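Long-range contacts in kinesin-like protein KAR3 (Saccharomyces cerevisiae, PDB 1F9V), which probably couples ATP binding and hydrolysis to movement along microtubules, as a member of the kinesin family of motor proteins: residues R6-R12 with L313-S319; E53-D57 with L332-S336; F137-Y141 with H213-S219; V146-R150 with I195-A199. The protein carries 2 engineered substitutions. One frame throughout, in Å; residues are numbered along the deposited sequence.

How the contacts relate
Strand 4-11 opens contact 1 near the N terminus, and residues 53-57 open contact 2 before contact 1 has closed. Next come residues 137-141 of contact 3 and, after a tight reversal, 146-150 of contact 4. Helix 192-199 closes contact 4 and residues 213-219 close contact 3, so 4 nests inside 3 and both lie within the long loops of contacts 1 and 2. Strand 311-318 then closes contact 1 and helix 325-338 closes contact 2, making these two cross. Contacts 1 and 2 touch, joining the central sheet to a small three-stranded sheet; contacts 3 and 4 meet through paired strands at another part of the central sheet.

Contact 1 of 4, residues R6-R12 with L313-S319; sequences RVYCRIR and LMFVNIS. With ADP (adenosine-5'-diphosphate), chain D; ADP (adenosine-5'-diphosphate), chain C.
Tyr8, Arg10 and Ile318 bury the most surface where two parallel strands, 4-11 and 311-318, run side by side in the central sheet of the kinesin motor domain, a P-loop NTPase fold. Six backbone hydrogen bonds form the ladder, beginning with Met314 N to Arg6 O at 2.9 Å and ending with Arg12 N to Ile318 O. On the sheet face under helix 66-77, Leu313 places its CD1 methyl over the centre of the Tyr8 ring, 3.7 Å from the centroid, in a CH-pi contact, while Phe315 CE2 comes to that ring's edge. Arg10 holds CG anti to the backbone N (chi1 178°) and stretches past Phe315, whose CE1 lies 3.5 Å from Arg10 CB. The Arg10 guanidinium is gripped by Asn66, Thr101 and the Asp64 carbonyl, with the amino group of the P-loop ADP over one face. On the face toward helix 325-338, Ile318 has CG1 lodged between its backbone N and carbonyl (chi1 58°), which brings CD1 to 3.5 Å from Ile11 CG1 and 3.8 Å from Cys9 SG. A second ADP sits at the start of the pair: N7 of its adenine lies over one face of the Arg6 guanidinium, and Arg6 NH2 donates to its O2B at 3.0 Å. Replacing Arg6 with an alanine would probably leave that phosphate oxygen without this donor and take the guanidinium from beside N7 of the adenine. At the other end of the pair, toward the P-loop ADP, a water accepts from Asn317 ND2 at 3.1 Å and lies 3.0 Å from Arg10 O.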
# COMPACT_ATOMS: atom_id res chain seq x y z
N ARG A 6 -8.32 -3.72 -5.67
CA ARG A 6 -8.82 -4.61 -4.63
C ARG A 6 -8.47 -4.01 -3.29
O ARG A 6 -7.50 -3.27 -3.17
CB ARG A 6 -8.21 -5.99 -4.77
CG ARG A 6 -8.55 -6.62 -6.09
CD ARG A 6 -9.14 -7.99 -5.93
NE ARG A 6 -8.90 -8.83 -7.10
CZ ARG A 6 -9.11 -8.47 -8.36
NH1 ARG A 6 -9.57 -7.26 -8.66
NH2 ARG A 6 -8.85 -9.33 -9.34
N VAL A 7 -9.27 -4.34 -2.29
CA VAL A 7 -9.07 -3.82 -0.95
C VAL A 7 -9.04 -4.94 0.09
O VAL A 7 -9.93 -5.79 0.12
CB VAL A 7 -10.20 -2.84 -0.58
CG1 VAL A 7 -9.97 -2.28 0.82
CG2 VAL A 7 -10.27 -1.72 -1.62
N TYR A 8 -7.99 -4.96 0.91
CA TYR A 8 -7.85 -5.94 1.99
C TYR A 8 -7.80 -5.17 3.30
O TYR A 8 -7.25 -4.06 3.37
CB TYR A 8 -6.53 -6.72 1.89
CG TYR A 8 -6.38 -7.67 0.73
CD1 TYR A 8 -7.45 -7.98 -0.11
CD2 TYR A 8 -5.15 -8.27 0.47
CE1 TYR A 8 -7.29 -8.87 -1.18
CE2 TYR A 8 -4.98 -9.15 -0.58
CZ TYR A 8 -6.05 -9.44 -1.40
OH TYR A 8 -5.85 -10.31 -2.45
N CYS A 9 -8.38 -5.74 4.34
CA CYS A 9 -8.33 -5.13 5.66
C CYS A 9 -7.54 -6.09 6.54
O CYS A 9 -7.65 -7.31 6.38
CB CYS A 9 -9.74 -4.95 6.23
SG CYS A 9 -9.78 -4.41 7.97
N ARG A 10 -6.72 -5.56 7.44
CA ARG A 10 -5.97 -6.42 8.34
C ARG A 10 -6.03 -5.92 9.76
O ARG A 10 -5.65 -4.78 10.05
CB ARG A 10 -4.50 -6.54 7.93
CG ARG A 10 -3.71 -7.41 8.90
CD ARG A 10 -2.21 -7.37 8.68
NE ARG A 10 -1.56 -8.53 9.29
CZ ARG A 10 -0.29 -8.87 9.08
NH1 ARG A 10 0.48 -8.14 8.28
NH2 ARG A 10 0.20 -9.95 9.66
N ILE A 11 -6.51 -6.77 10.66
CA ILE A 11 -6.59 -6.43 12.07
C ILE A 11 -5.34 -7.01 12.72
O ILE A 11 -5.11 -8.22 12.65
CB ILE A 11 -7.84 -7.07 12.75
CG1 ILE A 11 -9.11 -6.63 12.02
CG2 ILE A 11 -7.90 -6.67 14.22
CD1 ILE A 11 -10.30 -7.54 12.25
N ARG A 12 -4.52 -6.16 13.31
CA ARG A 12 -3.31 -6.65 13.96
C ARG A 12 -3.66 -7.20 15.34
O ARG A 12 -4.73 -6.91 15.88
CB ARG A 12 -2.30 -5.52 14.12
CG ARG A 12 -2.73 -4.42 15.09
CD ARG A 12 -1.53 -3.69 15.69
NE ARG A 12 -1.88 -2.45 16.38
CZ ARG A 12 -2.42 -2.38 17.59
NH1 ARG A 12 -2.68 -3.50 18.27
NH2 ARG A 12 -2.70 -1.20 18.13
N LEU A 313 -3.69 -2.56 -5.00
CA LEU A 313 -4.20 -3.19 -3.80
C LEU A 313 -4.11 -2.19 -2.65
O LEU A 313 -3.03 -1.68 -2.34
CB LEU A 313 -3.39 -4.44 -3.44
CG LEU A 313 -3.60 -4.99 -2.02
CD1 LEU A 313 -5.06 -5.42 -1.85
CD2 LEU A 313 -2.66 -6.16 -1.77
N MET A 314 -5.25 -1.88 -2.05
CA MET A 314 -5.28 -0.98 -0.90
C MET A 314 -5.30 -1.91 0.30
O MET A 314 -6.16 -2.79 0.40
CB MET A 314 -6.54 -0.10 -0.92
CG MET A 314 -6.78 0.63 -2.25
SD MET A 314 -5.46 1.80 -2.68
CE MET A 314 -5.47 2.91 -1.20
N PHE A 315 -4.35 -1.73 1.21
CA PHE A 315 -4.22 -2.56 2.39
C PHE A 315 -4.53 -1.72 3.63
O PHE A 315 -3.69 -0.94 4.08
CB PHE A 315 -2.79 -3.10 2.45
CG PHE A 315 -2.67 -4.43 3.13
CD1 PHE A 315 -2.68 -4.51 4.52
CD2 PHE A 315 -2.55 -5.60 2.39
CE1 PHE A 315 -2.57 -5.75 5.16
CE2 PHE A 315 -2.44 -6.84 3.02
CZ PHE A 315 -2.45 -6.91 4.42
N VAL A 316 -5.73 -1.87 4.18
CA VAL A 316 -6.12 -1.08 5.34
C VAL A 316 -5.88 -1.79 6.67
O VAL A 316 -6.52 -2.80 7.00
CB VAL A 316 -7.60 -0.63 5.23
CG1 VAL A 316 -7.99 0.20 6.45
CG2 VAL A 316 -7.78 0.19 3.96
N ASN A 317 -4.94 -1.24 7.43
CA ASN A 317 -4.53 -1.76 8.72
C ASN A 317 -5.35 -1.13 9.83
O ASN A 317 -5.54 0.08 9.86
CB ASN A 317 -3.05 -1.45 8.96
CG ASN A 317 -2.15 -2.15 7.97
OD1 ASN A 317 -1.64 -1.53 7.03
ND2 ASN A 317 -1.94 -3.44 8.17
N ILE A 318 -5.82 -1.97 10.75
CA ILE A 318 -6.59 -1.46 11.88
C ILE A 318 -6.23 -2.17 13.17
O ILE A 318 -5.78 -3.33 13.16
CB ILE A 318 -8.12 -1.57 11.67
CG1 ILE A 318 -8.51 -3.03 11.43
CG2 ILE A 318 -8.56 -0.67 10.51
CD1 ILE A 318 -10.01 -3.26 11.55
N SER A 319 -6.39 -1.46 14.27
CA SER A 319 -6.14 -2.02 15.59
C SER A 319 -7.44 -2.70 16.03
O SER A 319 -8.53 -2.29 15.63
CB SER A 319 -5.78 -0.90 16.57
OG SER A 319 -6.15 -1.25 17.90
PB ADP D . -9.22 -13.58 -9.89
O1B ADP D . -10.50 -13.36 -10.64
O2B ADP D . -8.89 -12.32 -8.91
O3B ADP D . -9.27 -14.86 -9.12
PA ADP D . -6.98 -12.52 -11.38
O1A ADP D . -6.57 -12.84 -12.77
O2A ADP D . -7.62 -11.20 -11.29
O3A ADP D . -8.02 -13.61 -10.89
O5' ADP D . -5.75 -12.69 -10.35
C5' ADP D . -5.79 -13.76 -9.40
C4' ADP D . -5.06 -13.42 -8.10
O4' ADP D . -4.05 -12.39 -8.24
C3' ADP D . -6.01 -12.97 -7.00
O3' ADP D . -6.55 -14.06 -6.24
C2' ADP D . -5.18 -12.03 -6.16
O2' ADP D . -4.51 -12.69 -5.08
C1' ADP D . -4.25 -11.39 -7.19
N9 ADP D . -4.76 -10.04 -7.68
C8 ADP D . -5.21 -9.74 -8.91
N7 ADP D . -5.55 -8.44 -8.96
C5 ADP D . -5.31 -7.91 -7.77
C6 ADP D . -5.44 -6.63 -7.19
N6 ADP D . -5.91 -5.59 -7.90
N1 ADP D . -5.09 -6.43 -5.87
C2 ADP D . -4.61 -7.44 -5.11
N3 ADP D . -4.48 -8.66 -5.66
C4 ADP D . -4.81 -8.94 -6.95
PB ADP C . 2.26 1.72 11.97
O1B ADP C . 0.92 1.61 11.34
O2B ADP C . 3.41 1.55 10.86
O3B ADP C . 2.41 2.99 12.72
PA ADP C . 3.72 -0.48 13.15
O1A ADP C . 3.77 -1.45 12.07
O2A ADP C . 4.98 0.27 13.19
O3A ADP C . 2.50 0.50 12.94
O5' ADP C . 3.55 -1.19 14.55
C5' ADP C . 2.52 -1.01 15.53
C4' ADP C . 2.90 -2.00 16.67
O4' ADP C . 2.11 -3.18 16.45
C3' ADP C . 4.36 -2.49 16.60
O3' ADP C . 4.94 -2.69 17.90
C2' ADP C . 4.31 -3.79 15.82
O2' ADP C . 5.43 -4.66 16.07
C1' ADP C . 2.94 -4.34 16.19
N9 ADP C . 2.29 -5.09 15.08
C8 ADP C . 1.66 -4.51 14.04
N7 ADP C . 1.17 -5.44 13.25
C5 ADP C . 1.46 -6.62 13.75
C6 ADP C . 1.20 -7.93 13.40
N6 ADP C . 0.51 -8.20 12.28
N1 ADP C . 1.67 -8.96 14.17
C2 ADP C . 2.37 -8.73 15.30
N3 ADP C . 2.61 -7.46 15.67
C4 ADP C . 2.19 -6.39 14.94
O HOH W 1 -2.88 -4.30 11.00

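Contact 2 of 4, residues E53-D57 with L332-S336; sequences EFKFD and LRFAS
With CG beside the backbone N and anti to the carbonyl carbon in both Phe54 (chi1 -55°) and Phe56 (chi1 -59°), the two rings reach from one strand to Leu332, Ala335 and Ser336 on a helix. Leu332 stands across both of them and divides its branches. Its CB lies over the middle of the Phe54 ring, 3.7 Å from the centroid and 9° from the normal, a CH-pi contact, with CD1 against the same ring. The other methyl, CD2, packs 3.7 Å from Phe56 CE2. Ala335 CB meets Phe56 more closely, 3.4 Å from CE1. The strand, 51-56, is an outer member of a small antiparallel sheet of three strands beside the main sheet of the motor domain, and the helix, 325-338, is the last one of the chain; Phe56 also touches Val7 and Cys9 of the central sheet, and Leu332 touches Met40 and Val42 of the small one. The polar side of the contact is carried by Ser336. Its OG lies at the edge of the Phe54 ring, 3.3 Å from CD1, and donates to Leu332 O at 2.8 Å, while the backbone N of Ser336 reaches the same oxygen from the opposite face of the carbonyl plane. An alanine at Phe54 is likely to open a gap over Leu332 CB and to strip the apolar flank from the Ser336 hydroxyl. A water joins the two segments here, accepting from Lys55 N at 3.0 Å and donating to Ser336 OG at 3.1 Å.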
# COMPACT_ATOMS: atom_id res chain seq x y z
N GLU A 53 -21.39 -2.35 9.07
CA GLU A 53 -20.94 -3.50 8.29
C GLU A 53 -20.06 -3.05 7.13
O GLU A 53 -20.30 -2.00 6.53
CB GLU A 53 -22.12 -4.30 7.74
CG GLU A 53 -21.69 -5.44 6.81
CD GLU A 53 -22.76 -6.50 6.61
OE1 GLU A 53 -22.65 -7.57 7.24
OE2 GLU A 53 -23.69 -6.26 5.81
N PHE A 54 -19.05 -3.86 6.84
CA PHE A 54 -18.13 -3.57 5.75
C PHE A 54 -17.79 -4.87 5.02
O PHE A 54 -17.77 -5.95 5.63
CB PHE A 54 -16.83 -2.95 6.28
CG PHE A 54 -17.05 -1.72 7.11
CD1 PHE A 54 -17.22 -0.48 6.51
CD2 PHE A 54 -17.08 -1.79 8.50
CE1 PHE A 54 -17.42 0.67 7.27
CE2 PHE A 54 -17.29 -0.65 9.28
CZ PHE A 54 -17.45 0.59 8.66
N LYS A 55 -17.55 -4.77 3.72
CA LYS A 55 -17.19 -5.92 2.90
C LYS A 55 -15.96 -5.55 2.09
O LYS A 55 -15.89 -4.44 1.53
CB LYS A 55 -18.34 -6.31 1.97
CG LYS A 55 -19.44 -7.08 2.68
CD LYS A 55 -20.58 -7.45 1.74
CE LYS A 55 -21.92 -7.13 2.39
NZ LYS A 55 -22.75 -8.34 2.58
N PHE A 56 -14.99 -6.47 2.03
CA PHE A 56 -13.75 -6.26 1.29
C PHE A 56 -13.39 -7.54 0.55
O PHE A 56 -14.05 -8.56 0.71
CB PHE A 56 -12.63 -5.87 2.26
CG PHE A 56 -12.92 -4.61 3.04
CD1 PHE A 56 -13.05 -3.39 2.38
CD2 PHE A 56 -13.12 -4.66 4.42
CE1 PHE A 56 -13.37 -2.23 3.08
CE2 PHE A 56 -13.44 -3.49 5.13
CZ PHE A 56 -13.57 -2.28 4.46
N ASP A 57 -12.35 -7.48 -0.27
CA ASP A 57 -11.94 -8.65 -1.02
C ASP A 57 -11.38 -9.71 -0.07
O ASP A 57 -11.47 -10.91 -0.34
CB ASP A 57 -10.90 -8.25 -2.07
CG ASP A 57 -11.50 -7.36 -3.15
OD1 ASP A 57 -12.23 -7.87 -4.01
OD2 ASP A 57 -11.25 -6.14 -3.12
N LEU A 332 -11.96 2.23 8.03
CA LEU A 332 -12.85 1.33 7.30
C LEU A 332 -13.72 2.12 6.34
O LEU A 332 -14.10 1.61 5.28
CB LEU A 332 -13.71 0.52 8.29
CG LEU A 332 -12.92 -0.53 9.08
CD1 LEU A 332 -13.78 -1.12 10.19
CD2 LEU A 332 -12.44 -1.63 8.14
N ARG A 333 -14.04 3.35 6.70
CA ARG A 333 -14.85 4.18 5.81
C ARG A 333 -13.97 4.57 4.60
O ARG A 333 -14.46 4.63 3.47
CB ARG A 333 -15.36 5.41 6.55
CG ARG A 333 -16.78 5.23 7.09
CD ARG A 333 -17.26 6.45 7.87
NE ARG A 333 -17.74 6.06 9.18
CZ ARG A 333 -17.21 6.46 10.33
NH1 ARG A 333 -16.16 7.26 10.34
NH2 ARG A 333 -17.70 6.02 11.47
N PHE A 334 -12.69 4.81 4.84
CA PHE A 334 -11.78 5.13 3.73
C PHE A 334 -11.68 3.89 2.84
O PHE A 334 -11.79 3.98 1.61
CB PHE A 334 -10.39 5.50 4.25
CG PHE A 334 -9.38 5.76 3.15
CD1 PHE A 334 -8.61 4.73 2.63
CD2 PHE A 334 -9.22 7.04 2.62
CE1 PHE A 334 -7.69 4.96 1.61
CE2 PHE A 334 -8.30 7.28 1.60
CZ PHE A 334 -7.54 6.24 1.09
N ALA A 335 -11.48 2.73 3.46
CA ALA A 335 -11.38 1.47 2.72
C ALA A 335 -12.60 1.24 1.84
O ALA A 335 -12.48 0.80 0.70
CB ALA A 335 -11.22 0.31 3.69
N SER A 336 -13.79 1.53 2.38
CA SER A 336 -15.04 1.37 1.64
C SER A 336 -15.09 2.32 0.44
O SER A 336 -15.61 1.97 -0.62
CB SER A 336 -16.24 1.64 2.56
OG SER A 336 -16.25 0.75 3.66
O HOH W 2 -17.71 -1.89 2.95

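Contact 3 of 4, residues F137-Y141 with H213-S219; sequences FIEIY and HSSASHS. Engineered in segment 213-219: Ala216 (natural residue Arg).
Ile140 and His218 form an antiparallel hydrogen-bonded pair between strands 130-141 and 218-228 of the central sheet, at the point where the second strand emerges from a loop that, by its sequence, corresponds to the first switch region of kinesins. Ile140 N donates to His218 O at 2.7 Å and His218 N returns the bond to Ile140 O at 3.0 Å, both lying in the carbonyl plane. Glu139 and Ser219 make the adjacent non-hydrogen-bonded pair, and Glu139 CA also gives a CA-H...O contact to His218 O at 3.0 Å. Beyond the ladder the loop folds back over Tyr141. Tyr141 holds CG anti to the backbone N (chi1 178°), and the ring presents a face to the edge of His213 in an edge-to-face pair, centroids 4.4 Å apart and planes at 64°. The engineered Ala216, an arginine in the natural protein, rests its CB 4.0 Å from Tyr141 CE1 and brings its carbonyl oxygen to the ring edge. On the face shared with Ile140, the imidazole of His218 is hydrogen-bonded to Ser270 OG of helix 258-281 and to the backbone N of Ala246, just after strand 235-244. Glu139 turns its carboxylate toward the loop, where Ser217 OG gives OE1 only a weak hydrogen bond. A water makes the firmer link, donating to Glu139 OE1 at 2.6 Å and lying 2.7 Å from Ser219 OG.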
# COMPACT_ATOMS: atom_id res chain seq x y z
N PHE A 137 14.16 3.83 -3.22
CA PHE A 137 13.44 3.91 -1.95
C PHE A 137 13.39 5.38 -1.59
O PHE A 137 14.41 5.99 -1.23
CB PHE A 137 14.16 3.10 -0.86
CG PHE A 137 13.29 2.78 0.34
CD1 PHE A 137 11.92 2.99 0.31
CD2 PHE A 137 13.87 2.28 1.50
CE1 PHE A 137 11.12 2.69 1.43
CE2 PHE A 137 13.09 1.98 2.61
CZ PHE A 137 11.71 2.19 2.57
N ILE A 138 12.20 5.96 -1.72
CA ILE A 138 12.02 7.37 -1.44
C ILE A 138 10.91 7.59 -0.43
O ILE A 138 10.20 6.66 -0.05
CB ILE A 138 11.65 8.16 -2.73
CG1 ILE A 138 10.28 7.69 -3.24
CG2 ILE A 138 12.71 7.95 -3.81
CD1 ILE A 138 9.67 8.58 -4.32
N GLU A 139 10.77 8.83 0.00
CA GLU A 139 9.70 9.20 0.91
C GLU A 139 9.17 10.54 0.43
O GLU A 139 9.89 11.32 -0.19
CB GLU A 139 10.20 9.31 2.35
CG GLU A 139 10.56 10.72 2.76
CD GLU A 139 11.05 10.82 4.19
OE1 GLU A 139 10.92 9.84 4.95
OE2 GLU A 139 11.55 11.91 4.54
N ILE A 140 7.89 10.78 0.68
CA ILE A 140 7.28 12.05 0.34
C ILE A 140 6.88 12.64 1.69
O ILE A 140 6.11 12.03 2.43
CB ILE A 140 6.04 11.88 -0.56
CG1 ILE A 140 6.47 11.49 -1.98
CG2 ILE A 140 5.25 13.20 -0.62
CD1 ILE A 140 5.33 11.10 -2.88
N TYR A 141 7.45 13.79 2.01
CA TYR A 141 7.16 14.47 3.27
C TYR A 141 6.83 15.92 2.94
O TYR A 141 7.64 16.63 2.32
CB TYR A 141 8.36 14.41 4.21
CG TYR A 141 8.12 15.16 5.50
CD1 TYR A 141 7.08 14.80 6.35
CD2 TYR A 141 8.91 16.25 5.86
CE1 TYR A 141 6.82 15.51 7.51
CE2 TYR A 141 8.66 16.97 7.03
CZ TYR A 141 7.61 16.60 7.85
OH TYR A 141 7.33 17.31 8.99
N HIS A 213 9.17 10.64 12.37
CA HIS A 213 9.13 11.18 11.02
C HIS A 213 8.42 10.33 9.97
O HIS A 213 7.60 10.84 9.20
CB HIS A 213 10.54 11.49 10.53
CG HIS A 213 10.55 12.21 9.22
ND1 HIS A 213 10.95 11.61 8.04
CD2 HIS A 213 10.15 13.46 8.88
CE1 HIS A 213 10.80 12.46 7.04
NE2 HIS A 213 10.31 13.59 7.53
N SER A 214 8.75 9.05 9.92
CA SER A 214 8.14 8.17 8.94
C SER A 214 6.63 8.06 9.14
O SER A 214 5.90 7.71 8.22
CB SER A 214 8.77 6.78 9.00
OG SER A 214 9.11 6.46 10.34
N SER A 215 6.17 8.35 10.35
CA SER A 215 4.74 8.28 10.63
C SER A 215 3.99 9.44 9.98
O SER A 215 2.77 9.41 9.85
CB SER A 215 4.50 8.28 12.14
OG SER A 215 4.52 9.60 12.64
N ALA A 216 4.74 10.46 9.55
CA ALA A 216 4.15 11.63 8.91
C ALA A 216 4.51 11.74 7.43
O ALA A 216 4.28 12.77 6.80
CB ALA A 216 4.58 12.90 9.64
N SER A 217 5.06 10.68 6.87
CA SER A 217 5.43 10.71 5.46
C SER A 217 5.05 9.42 4.77
O SER A 217 4.77 8.41 5.41
CB SER A 217 6.94 10.94 5.31
OG SER A 217 7.67 9.83 5.79
N HIS A 218 5.01 9.48 3.44
CA HIS A 218 4.71 8.30 2.64
C HIS A 218 6.06 7.73 2.23
O HIS A 218 6.88 8.44 1.65
CB HIS A 218 3.94 8.66 1.38
CG HIS A 218 2.70 9.46 1.62
ND1 HIS A 218 1.82 9.18 2.64
CD2 HIS A 218 2.17 10.50 0.94
CE1 HIS A 218 0.80 10.02 2.58
NE2 HIS A 218 0.99 10.83 1.55
N SER A 219 6.30 6.46 2.52
CA SER A 219 7.55 5.82 2.14
C SER A 219 7.21 4.92 0.95
O SER A 219 6.26 4.13 1.00
CB SER A 219 8.12 5.02 3.31
OG SER A 219 8.36 5.89 4.40
O HOH W 3 10.23 7.41 5.69

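Contact 4 of 4, residues V146-R150 with I195-A199; sequences VDLLR and ILKKA
Neither segment brings an aromatic ring to the meeting of Leu148 and Leu149 with Ile195 and Ala199; the flat groups are carbonyls and one carboxylate. The Ile195 carbonyl oxygen has Leu149 CD2 at 3.5 Å, and the Leu148 carbonyl oxygen receives a nearly straight CA-H...O contact from Ala199 CA at 3.6 Å. The Asp147 carboxylate is met from above its plane by Leu149 N, 3.0 Å from OD1. That bond makes an Asx turn within the type I beta turn from Asp147 to Arg150, and it fixes the bend from which both leucines reach out; Asp147 OD2 is engaged by Thr182 N. Leu149 does most of the packing. Its CG lies beside the backbone N (chi1 -53°), which carries the forked end to the helix: CD2 lies 3.6 Å from Ile195 CG2 and CD1 touches the same methyl. Lys198 flanks this fork through its CB. At the final helical turn, Leu148 CB and Ala199 CB meet at 4.0 Å. The contact thus seats the end of helix 192-199 on the turn after strand 144-147, with Phe137 of strand 130-141 touching both Leu149 and Ala199, and Cys184 of strand 184-185 touching Leu149 and Ile195.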
# COMPACT_ATOMS: atom_id res chain seq x y z
N VAL A 146 12.13 12.78 -1.03
CA VAL A 146 13.42 12.62 -0.38
C VAL A 146 13.95 11.24 -0.76
O VAL A 146 13.22 10.26 -0.74
CB VAL A 146 13.29 12.70 1.17
CG1 VAL A 146 14.62 12.35 1.82
CG2 VAL A 146 12.85 14.08 1.59
N ASP A 147 15.23 11.18 -1.12
CA ASP A 147 15.87 9.93 -1.50
C ASP A 147 16.43 9.30 -0.23
O ASP A 147 17.38 9.82 0.36
CB ASP A 147 16.99 10.23 -2.50
CG ASP A 147 17.75 8.98 -2.93
OD1 ASP A 147 17.34 7.86 -2.58
OD2 ASP A 147 18.78 9.14 -3.63
N LEU A 148 15.85 8.17 0.18
CA LEU A 148 16.28 7.48 1.40
C LEU A 148 17.58 6.72 1.22
O LEU A 148 18.23 6.34 2.20
CB LEU A 148 15.18 6.52 1.88
CG LEU A 148 13.79 7.11 2.14
CD1 LEU A 148 12.83 6.01 2.60
CD2 LEU A 148 13.88 8.20 3.19
N LEU A 149 17.97 6.50 -0.03
CA LEU A 149 19.20 5.78 -0.33
C LEU A 149 20.34 6.74 -0.69
O LEU A 149 21.38 6.31 -1.17
CB LEU A 149 18.98 4.80 -1.48
CG LEU A 149 17.81 3.82 -1.33
CD1 LEU A 149 17.79 2.87 -2.51
CD2 LEU A 149 17.95 3.05 -0.03
N ARG A 150 20.13 8.03 -0.46
CA ARG A 150 21.15 9.02 -0.79
C ARG A 150 22.45 8.77 -0.03
O ARG A 150 22.43 8.55 1.18
CB ARG A 150 20.63 10.43 -0.50
CG ARG A 150 20.69 10.85 0.96
CD ARG A 150 22.03 11.52 1.29
NE ARG A 150 22.05 12.17 2.60
CZ ARG A 150 22.92 13.11 2.95
NH1 ARG A 150 23.84 13.53 2.09
NH2 ARG A 150 22.86 13.65 4.16
N ILE A 195 19.80 -2.27 0.96
CA ILE A 195 18.88 -1.18 0.67
C ILE A 195 18.12 -0.75 1.93
O ILE A 195 18.14 0.43 2.31
CB ILE A 195 17.83 -1.59 -0.39
CG1 ILE A 195 18.53 -2.21 -1.61
CG2 ILE A 195 16.98 -0.38 -0.78
CD1 ILE A 195 19.41 -1.25 -2.38
N LEU A 196 17.46 -1.71 2.57
CA LEU A 196 16.70 -1.44 3.78
C LEU A 196 17.61 -0.88 4.87
O LEU A 196 17.26 0.07 5.56
CB LEU A 196 16.01 -2.71 4.27
CG LEU A 196 14.92 -3.24 3.34
CD1 LEU A 196 14.49 -4.63 3.76
CD2 LEU A 196 13.74 -2.28 3.35
N LYS A 197 18.79 -1.48 5.00
CA LYS A 197 19.76 -1.04 6.00
C LYS A 197 20.15 0.42 5.75
O LYS A 197 20.26 1.22 6.68
CB LYS A 197 21.00 -1.92 5.92
CG LYS A 197 20.82 -3.29 6.55
CD LYS A 197 22.15 -4.01 6.67
CE LYS A 197 22.97 -3.46 7.82
NZ LYS A 197 22.67 -2.03 8.12
N LYS A 198 20.36 0.75 4.47
CA LYS A 198 20.74 2.10 4.06
C LYS A 198 19.66 3.12 4.42
O LYS A 198 19.94 4.17 4.99
CB LYS A 198 21.00 2.12 2.55
CG LYS A 198 21.70 3.37 2.04
CD LYS A 198 22.88 3.05 1.10
CE LYS A 198 22.80 1.64 0.49
NZ LYS A 198 23.32 1.61 -0.91
N ALA A 199 18.41 2.79 4.09
CA ALA A 199 17.28 3.66 4.35
C ALA A 199 17.07 3.94 5.84
O ALA A 199 16.54 4.99 6.21
CB ALA A 199 16.02 3.06 3.76